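Long-range contact in pullulanase (Bacillus acidopullulyticus, PDB 2WAN), which hydrolyses the alpha-1,6-glucosidic links of pullulan and, probably, those at the branch points of starch polysaccharides: residues V164-L176 with T204-H218. Numbering follows the deposited sequence.
Sequences VTAVLVGDLQQAL and TLPAGTYQYKIALDH
T165 lays its methyl CG2 over one face of the H218 ring, 4.1 Å from the centroid, a CH-pi contact; CG2 reaches it by standing anti to the backbone N, and D187 binds NE2 of the imidazole. At the far end of the contact, the Y210 ring carries L205 CG on one face and meets D171 O and P206 O at its edge in plane. L172 CB touches Y210 CD1 obliquely at 3.6 Å, and the phenol OH donates to P206 O from above that carbonyl's plane. Between these rings, strands 166-170 and 208-216 pair antiparallel: V167 with A215 and V169 with K213 exchange paired N-H...O bonds, V167 N to A215 O being nearly straight (176°). A166, L168, I214 and Y212 share one face, where L168 CD1 lies 3.4 Å from Y212 CD1; F242 of strand 238-245, in the neighbouring four-stranded sheet, meets the Y212 ring edge-to-face, consistent with the beta-sandwich of the X25 domain. V169 CG1 packs on A215 CB across the other face. Where the pairing ends, a type I turn from G170 to Q173 begins, and D171 folds its carboxylate back (chi1 60°) so that OD1 takes Q211 N at 2.7 Å on its syn side, 28° out of plane. With an alanine in place of D171, Q211 N would probably lose its carboxylate acceptor, leaving the turn tied by the longer D171 N to Q211 O bond. A water donates to D171 OD2 and, weakly, to T209 O. The chemistry thus divides: A166 and L168 pack on Y244 and F242 of the facing sheet, while backbone bonds and one carboxylate fix the strand pair and its turn.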
ATOM      1  N   VAL A 164     -12.417  21.757  16.592  1.00 31.47           N
ATOM      2  CA  VAL A 164     -11.813  22.993  17.087  1.00 32.25           C
ATOM      3  C   VAL A 164     -10.447  22.700  17.696  1.00 30.67           C
ATOM      4  O   VAL A 164     -10.300  21.848  18.583  1.00 29.05           O
ATOM      5  CB  VAL A 164     -12.740  23.850  18.037  1.00 33.83           C
ATOM      6  CG1 VAL A 164     -14.230  23.516  17.865  1.00 36.11           C
ATOM      7  CG2 VAL A 164     -12.289  23.820  19.498  1.00 36.23           C
ATOM      8  N   THR A 165      -9.449  23.399  17.169  1.00 31.32           N
ATOM      9  CA  THR A 165      -8.078  23.299  17.635  1.00 30.79           C
ATOM     10  C   THR A 165      -7.784  24.607  18.361  1.00 29.41           C
ATOM     11  O   THR A 165      -7.558  25.631  17.723  1.00 26.95           O
ATOM     12  CB  THR A 165      -7.100  23.093  16.451  1.00 30.04           C
ATOM     13  OG1 THR A 165      -7.509  21.947  15.700  1.00 33.79           O
ATOM     14  CG2 THR A 165      -5.670  22.877  16.936  1.00 32.93           C
ATOM     15  N   ALA A 166      -7.822  24.546  19.689  1.00 28.99           N
ATOM     16  CA  ALA A 166      -7.633  25.710  20.553  1.00 30.96           C
ATOM     17  C   ALA A 166      -6.486  25.446  21.513  1.00 29.96           C
ATOM     18  O   ALA A 166      -6.566  24.568  22.373  1.00 29.37           O
ATOM     19  CB  ALA A 166      -8.909  26.020  21.313  1.00 28.48           C
ATOM     20  N   VAL A 167      -5.414  26.214  21.351  1.00 28.87           N
ATOM     21  CA  VAL A 167      -4.200  26.022  22.126  1.00 25.82           C
ATOM     22  C   VAL A 167      -3.975  27.215  23.045  1.00 26.90           C
ATOM     23  O   VAL A 167      -4.018  28.369  22.596  1.00 25.75           O
ATOM     24  CB  VAL A 167      -2.968  25.863  21.194  1.00 27.39           C
ATOM     25  CG1 VAL A 167      -1.669  25.857  22.009  1.00 24.12           C
ATOM     26  CG2 VAL A 167      -3.099  24.606  20.303  1.00 22.89           C
ATOM     27  N   LEU A 168      -3.739  26.926  24.322  1.00 25.61           N
ATOM     28  CA  LEU A 168      -3.379  27.945  25.302  1.00 27.53           C
ATOM     29  C   LEU A 168      -1.959  28.433  25.021  1.00 29.14           C
ATOM     30  O   LEU A 168      -0.992  27.653  25.058  1.00 29.41           O
ATOM     31  CB  LEU A 168      -3.487  27.393  26.721  1.00 29.01           C
ATOM     32  CG  LEU A 168      -3.091  28.297  27.891  1.00 27.67           C
ATOM     33  CD1 LEU A 168      -4.081  29.418  28.060  1.00 29.53           C
ATOM     34  CD2 LEU A 168      -3.016  27.491  29.168  1.00 23.23           C
ATOM     35  N   VAL A 169      -1.844  29.722  24.722  1.00 26.76           N
ATOM     36  CA  VAL A 169      -0.552  30.315  24.390  1.00 26.26           C
ATOM     37  C   VAL A 169      -0.194  31.437  25.343  1.00 27.44           C
ATOM     38  O   VAL A 169      -1.077  32.150  25.828  1.00 27.38           O
ATOM     39  CB  VAL A 169      -0.514  30.838  22.933  1.00 26.03           C
ATOM     40  CG1 VAL A 169      -0.623  29.692  21.971  1.00 23.68           C
ATOM     41  CG2 VAL A 169      -1.638  31.836  22.683  1.00 26.81           C
ATOM     42  N   GLY A 170       1.102  31.605  25.593  1.00 26.51           N
ATOM     43  CA  GLY A 170       1.584  32.687  26.452  1.00 26.79           C
ATOM     44  C   GLY A 170       2.915  32.353  27.079  1.00 27.25           C
ATOM     45  O   GLY A 170       3.612  31.442  26.614  1.00 28.08           O
ATOM     46  N   ASP A 171       3.267  33.084  28.134  1.00 28.51           N
ATOM     47  CA  ASP A 171       4.533  32.857  28.844  1.00 30.14           C
ATOM     48  C   ASP A 171       4.389  31.821  29.974  1.00 31.20           C
ATOM     49  O   ASP A 171       5.300  31.625  30.791  1.00 31.14           O
ATOM     50  CB  ASP A 171       5.140  34.174  29.341  1.00 30.29           C
ATOM     51  CG  ASP A 171       4.228  34.928  30.297  1.00 30.40           C
ATOM     52  OD1 ASP A 171       3.199  34.379  30.728  1.00 33.60           O
ATOM     53  OD2 ASP A 171       4.549  36.086  30.622  1.00 31.95           O
ATOM     54  N   LEU A 172       3.233  31.163  29.997  1.00 31.47           N
ATOM     55  CA  LEU A 172       2.951  30.085  30.935  1.00 32.11           C
ATOM     56  C   LEU A 172       3.108  28.712  30.290  1.00 32.51           C
ATOM     57  O   LEU A 172       2.858  27.691  30.938  1.00 32.61           O
ATOM     58  CB  LEU A 172       1.534  30.220  31.502  1.00 30.56           C
ATOM     59  CG  LEU A 172       0.354  30.711  30.651  1.00 30.32           C
ATOM     60  CD1 LEU A 172       0.153  29.924  29.365  1.00 28.36           C
ATOM     61  CD2 LEU A 172      -0.909  30.683  31.481  1.00 27.41           C
ATOM     62  N   GLN A 173       3.511  28.693  29.019  1.00 32.07           N
ATOM     63  CA  GLN A 173       3.523  27.458  28.234  1.00 33.20           C
ATOM     64  C   GLN A 173       4.604  26.458  28.645  1.00 35.79           C
ATOM     65  O   GLN A 173       4.354  25.252  28.679  1.00 35.73           O
ATOM     66  CB  GLN A 173       3.587  27.753  26.737  1.00 31.98           C
ATOM     67  CG  GLN A 173       2.217  27.727  26.075  1.00 31.88           C
ATOM     68  CD  GLN A 173       2.296  27.890  24.575  1.00 29.46           C
ATOM     69  OE1 GLN A 173       2.108  26.934  23.822  1.00 31.61           O
ATOM     70  NE2 GLN A 173       2.592  29.098  24.132  1.00 24.61           N
ATOM     71  N   GLN A 174       5.795  26.967  28.952  1.00 37.78           N
ATOM     72  CA  GLN A 174       6.893  26.135  29.436  1.00 40.76           C
ATOM     73  C   GLN A 174       6.552  25.532  30.789  1.00 41.25           C
ATOM     74  O   GLN A 174       6.754  24.332  31.004  1.00 43.20           O
ATOM     75  CB  GLN A 174       8.194  26.932  29.511  1.00 40.49           C
ATOM     76  CG  GLN A 174       8.782  27.235  28.146  1.00 42.35           C
ATOM     77  CD  GLN A 174      10.131  27.910  28.215  1.00 44.25           C
ATOM     78  OE1 GLN A 174      10.967  27.713  27.339  1.00 51.03           O
ATOM     79  NE2 GLN A 174      10.350  28.716  29.250  1.00 41.86           N
ATOM     80  N   ALA A 175       6.012  26.366  31.678  1.00 41.19           N
ATOM     81  CA  ALA A 175       5.542  25.938  32.998  1.00 42.38           C
ATOM     82  C   ALA A 175       4.428  24.882  32.934  1.00 43.63           C
ATOM     83  O   ALA A 175       4.122  24.230  33.935  1.00 45.18           O
ATOM     84  CB  ALA A 175       5.089  27.142  33.810  1.00 42.77           C
ATOM     85  N   LEU A 176       3.830  24.720  31.757  1.00 43.31           N
ATOM     86  CA  LEU A 176       2.827  23.686  31.526  1.00 43.90           C
ATOM     87  C   LEU A 176       3.366  22.571  30.628  1.00 44.21           C
ATOM     88  O   LEU A 176       2.600  21.776  30.078  1.00 44.70           O
ATOM     89  CB  LEU A 176       1.545  24.292  30.946  1.00 43.56           C
ATOM     90  CG  LEU A 176       0.713  25.128  31.923  1.00 44.17           C
ATOM     91  CD1 LEU A 176      -0.437  25.837  31.224  1.00 40.78           C
ATOM     92  CD2 LEU A 176       0.193  24.267  33.068  1.00 45.78           C
ATOM     93  N   THR A 204      -1.011  22.738  36.642  1.00 41.74           N
ATOM     94  CA  THR A 204      -0.501  23.396  37.843  1.00 42.96           C
ATOM     95  C   THR A 204       0.595  24.388  37.482  1.00 41.45           C
ATOM     96  O   THR A 204       1.549  24.049  36.784  1.00 41.82           O
ATOM     97  CB  THR A 204       0.009  22.376  38.891  1.00 43.32           C
ATOM     98  OG1 THR A 204      -0.961  21.335  39.046  1.00 46.18           O
ATOM     99  CG2 THR A 204       0.235  23.056  40.241  1.00 45.10           C
ATOM    100  N   LEU A 205       0.430  25.615  37.964  1.00 41.22           N
ATOM    101  CA  LEU A 205       1.353  26.709  37.700  1.00 41.91           C
ATOM    102  C   LEU A 205       2.050  27.156  38.981  1.00 40.99           C
ATOM    103  O   LEU A 205       1.398  27.304  40.012  1.00 41.13           O
ATOM    104  CB  LEU A 205       0.589  27.891  37.087  1.00 40.06           C
ATOM    105  CG  LEU A 205       0.740  28.307  35.615  1.00 42.40           C
ATOM    106  CD1 LEU A 205       1.375  27.248  34.725  1.00 42.19           C
ATOM    107  CD2 LEU A 205      -0.602  28.771  35.048  1.00 41.26           C
ATOM    108  N   PRO A 206       3.379  27.369  38.921  1.00 42.69           N
ATOM    109  CA  PRO A 206       4.077  27.982  40.055  1.00 43.50           C
ATOM    110  C   PRO A 206       3.631  29.431  40.265  1.00 44.58           C
ATOM    111  O   PRO A 206       3.107  30.058  39.334  1.00 44.78           O
ATOM    112  CB  PRO A 206       5.552  27.937  39.631  1.00 43.95           C
ATOM    113  CG  PRO A 206       5.623  26.872  38.579  1.00 43.91           C
ATOM    114  CD  PRO A 206       4.316  26.967  37.855  1.00 42.21           C
ATOM    115  N   ALA A 207       3.834  29.949  41.475  1.00 44.54           N
ATOM    116  CA  ALA A 207       3.515  31.339  41.804  1.00 43.92           C
ATOM    117  C   ALA A 207       4.106  32.317  40.788  1.00 43.77           C
ATOM    118  O   ALA A 207       5.184  32.072  40.239  1.00 43.81           O
ATOM    119  CB  ALA A 207       4.009  31.675  43.202  1.00 43.77           C
ATOM    120  N   GLY A 208       3.395  33.415  40.535  1.00 43.69           N
ATOM    121  CA  GLY A 208       3.904  34.482  39.671  1.00 42.67           C
ATOM    122  C   GLY A 208       2.872  35.100  38.747  1.00 41.79           C
ATOM    123  O   GLY A 208       1.700  34.722  38.768  1.00 41.36           O
ATOM    124  N   THR A 209       3.318  36.061  37.938  1.00 41.03           N
ATOM    125  CA  THR A 209       2.457  36.759  36.982  1.00 39.80           C
ATOM    126  C   THR A 209       2.676  36.203  35.577  1.00 38.01           C
ATOM    127  O   THR A 209       3.817  35.997  35.153  1.00 39.68           O
ATOM    128  CB  THR A 209       2.716  38.283  36.986  1.00 40.30           C
ATOM    129  OG1 THR A 209       4.101  38.533  36.715  1.00 43.05           O
ATOM    130  CG2 THR A 209       2.367  38.891  38.334  1.00 40.56           C
ATOM    131  N   TYR A 210       1.581  35.956  34.863  1.00 35.19           N
ATOM    132  CA  TYR A 210       1.630  35.347  33.529  1.00 32.37           C
ATOM    133  C   TYR A 210       0.756  36.103  32.537  1.00 30.19           C
ATOM    134  O   TYR A 210      -0.071  36.920  32.929  1.00 30.35           O
ATOM    135  CB  TYR A 210       1.132  33.904  33.589  1.00 33.86           C
ATOM    136  CG  TYR A 210       1.937  32.984  34.477  1.00 35.60           C
ATOM    137  CD1 TYR A 210       3.044  32.296  33.977  1.00 37.37           C
ATOM    138  CD2 TYR A 210       1.584  32.789  35.814  1.00 37.08           C
ATOM    139  CE1 TYR A 210       3.784  31.436  34.791  1.00 42.81           C
ATOM    140  CE2 TYR A 210       2.318  31.937  36.637  1.00 39.33           C
ATOM    141  CZ  TYR A 210       3.412  31.264  36.120  1.00 43.70           C
ATOM    142  OH  TYR A 210       4.139  30.421  36.930  1.00 43.99           O
ATOM    143  N   GLN A 211       0.947  35.823  31.254  1.00 28.44           N
ATOM    144  CA  GLN A 211       0.037  36.309  30.222  1.00 28.77           C
ATOM    145  C   GLN A 211      -0.360  35.178  29.298  1.00 28.19           C
ATOM    146  O   GLN A 211       0.460  34.317  28.986  1.00 27.85           O
ATOM    147  CB  GLN A 211       0.678  37.424  29.404  1.00 27.30           C
ATOM    148  CG  GLN A 211       0.543  38.798  30.014  1.00 30.04           C
ATOM    149  CD  GLN A 211       0.951  39.878  29.040  1.00 32.11           C
ATOM    150  OE1 GLN A 211       0.764  41.062  29.294  1.00 31.98           O
ATOM    151  NE2 GLN A 211       1.498  39.470  27.908  1.00 32.66           N
ATOM    152  N   TYR A 212      -1.616  35.180  28.857  1.00 26.85           N
ATOM    153  CA  TYR A 212      -2.060  34.167  27.912  1.00 24.84           C
ATOM    154  C   TYR A 212      -3.159  34.618  26.946  1.00 24.24           C
ATOM    155  O   TYR A 212      -3.818  35.654  27.147  1.00 24.56           O
ATOM    156  CB  TYR A 212      -2.500  32.901  28.651  1.00 24.77           C
ATOM    157  CG  TYR A 212      -3.866  33.030  29.271  1.00 23.28           C
ATOM    158  CD1 TYR A 212      -5.007  32.655  28.561  1.00 25.24           C
ATOM    159  CD2 TYR A 212      -4.026  33.544  30.561  1.00 26.45           C
ATOM    160  CE1 TYR A 212      -6.277  32.776  29.117  1.00 24.73           C
ATOM    161  CE2 TYR A 212      -5.295  33.674  31.127  1.00 26.27           C
ATOM    162  CZ  TYR A 212      -6.413  33.283  30.394  1.00 29.11           C
ATOM    163  OH  TYR A 212      -7.676  33.399  30.923  1.00 28.17           O
ATOM    164  N   LYS A 213      -3.322  33.809  25.898  1.00 22.37           N
ATOM    165  CA  LYS A 213      -4.418  33.875  24.951  1.00 23.69           C
ATOM    166  C   LYS A 213      -4.791  32.439  24.554  1.00 23.87           C
ATOM    167  O   LYS A 213      -4.158  31.465  24.999  1.00 22.61           O
ATOM    168  CB  LYS A 213      -4.018  34.642  23.681  1.00 22.91           C
ATOM    169  CG  LYS A 213      -3.612  36.091  23.884  1.00 26.11           C
ATOM    170  CD  LYS A 213      -3.674  36.844  22.572  1.00 25.42           C
ATOM    171  CE  LYS A 213      -5.106  37.292  22.291  1.00 22.80           C
ATOM    172  NZ  LYS A 213      -5.251  38.012  21.006  1.00 21.85           N
ATOM    173  N   ILE A 214      -5.815  32.325  23.717  1.00 22.83           N
ATOM    174  CA  ILE A 214      -6.138  31.069  23.053  1.00 23.14           C
ATOM    175  C   ILE A 214      -5.942  31.284  21.560  1.00 23.02           C
ATOM    176  O   ILE A 214      -6.610  32.142  20.956  1.00 23.23           O
ATOM    177  CB  ILE A 214      -7.599  30.617  23.358  1.00 22.72           C
ATOM    178  CG1 ILE A 214      -7.805  30.342  24.859  1.00 23.62           C
ATOM    179  CG2 ILE A 214      -8.011  29.417  22.502  1.00 24.41           C
ATOM    180  CD1 ILE A 214      -7.065  29.138  25.425  1.00 27.19           C
ATOM    181  N   ALA A 215      -5.017  30.525  20.964  1.00 23.71           N
ATOM    182  CA  ALA A 215      -4.770  30.596  19.525  1.00 24.19           C
ATOM    183  C   ALA A 215      -5.426  29.423  18.828  1.00 24.39           C
ATOM    184  O   ALA A 215      -5.378  28.297  19.324  1.00 25.73           O
ATOM    185  CB  ALA A 215      -3.265  30.625  19.228  1.00 22.46           C
ATOM    186  N   LEU A 216      -6.028  29.696  17.676  1.00 25.26           N
ATOM    187  CA  LEU A 216      -6.740  28.676  16.907  1.00 27.41           C
ATOM    188  C   LEU A 216      -5.924  28.136  15.740  1.00 27.68           C
ATOM    189  O   LEU A 216      -5.116  28.855  15.141  1.00 28.18           O
ATOM    190  CB  LEU A 216      -8.077  29.221  16.386  1.00 26.29           C
ATOM    191  CG  LEU A 216      -9.156  29.653  17.390  1.00 30.70           C
ATOM    192  CD1 LEU A 216     -10.513  29.719  16.690  1.00 30.95           C
ATOM    193  CD2 LEU A 216      -9.225  28.740  18.599  1.00 29.05           C
ATOM    194  N   ASP A 217      -6.144  26.860  15.425  1.00 29.36           N
ATOM    195  CA  ASP A 217      -5.655  26.258  14.173  1.00 29.98           C
ATOM    196  C   ASP A 217      -4.137  26.340  13.963  1.00 29.44           C
ATOM    197  O   ASP A 217      -3.670  26.401  12.821  1.00 27.96           O
ATOM    198  CB  ASP A 217      -6.411  26.840  12.971  1.00 31.78           C
ATOM    199  CG  ASP A 217      -7.925  26.727  13.125  1.00 34.64           C
ATOM    200  OD1 ASP A 217      -8.390  25.681  13.621  1.00 34.04           O
ATOM    201  OD2 ASP A 217      -8.645  27.686  12.761  1.00 39.32           O
ATOM    202  N   HIS A 218      -3.384  26.324  15.063  1.00 28.31           N
ATOM    203  CA  HIS A 218      -1.912  26.310  15.037  1.00 31.37           C
ATOM    204  C   HIS A 218      -1.256  27.558  14.430  1.00 31.64           C
ATOM    205  O   HIS A 218      -0.105  27.498  13.987  1.00 33.12           O
ATOM    206  CB  HIS A 218      -1.377  25.036  14.354  1.00 33.25           C
ATOM    207  CG  HIS A 218      -1.622  23.781  15.130  1.00 35.77           C
ATOM    208  ND1 HIS A 218      -1.832  22.561  14.522  1.00 42.44           N
ATOM    209  CD2 HIS A 218      -1.696  23.552  16.462  1.00 39.48           C
ATOM    210  CE1 HIS A 218      -2.015  21.635  15.446  1.00 44.04           C
ATOM    211  NE2 HIS A 218      -1.938  22.212  16.632  1.00 43.82           N
TER
HETATM  212  O   HOH W   1     -10.359  25.544  15.441  1.00 37.67           O
HETATM  213  O   HOH W   2       3.709  37.911  32.430  1.00 38.04           O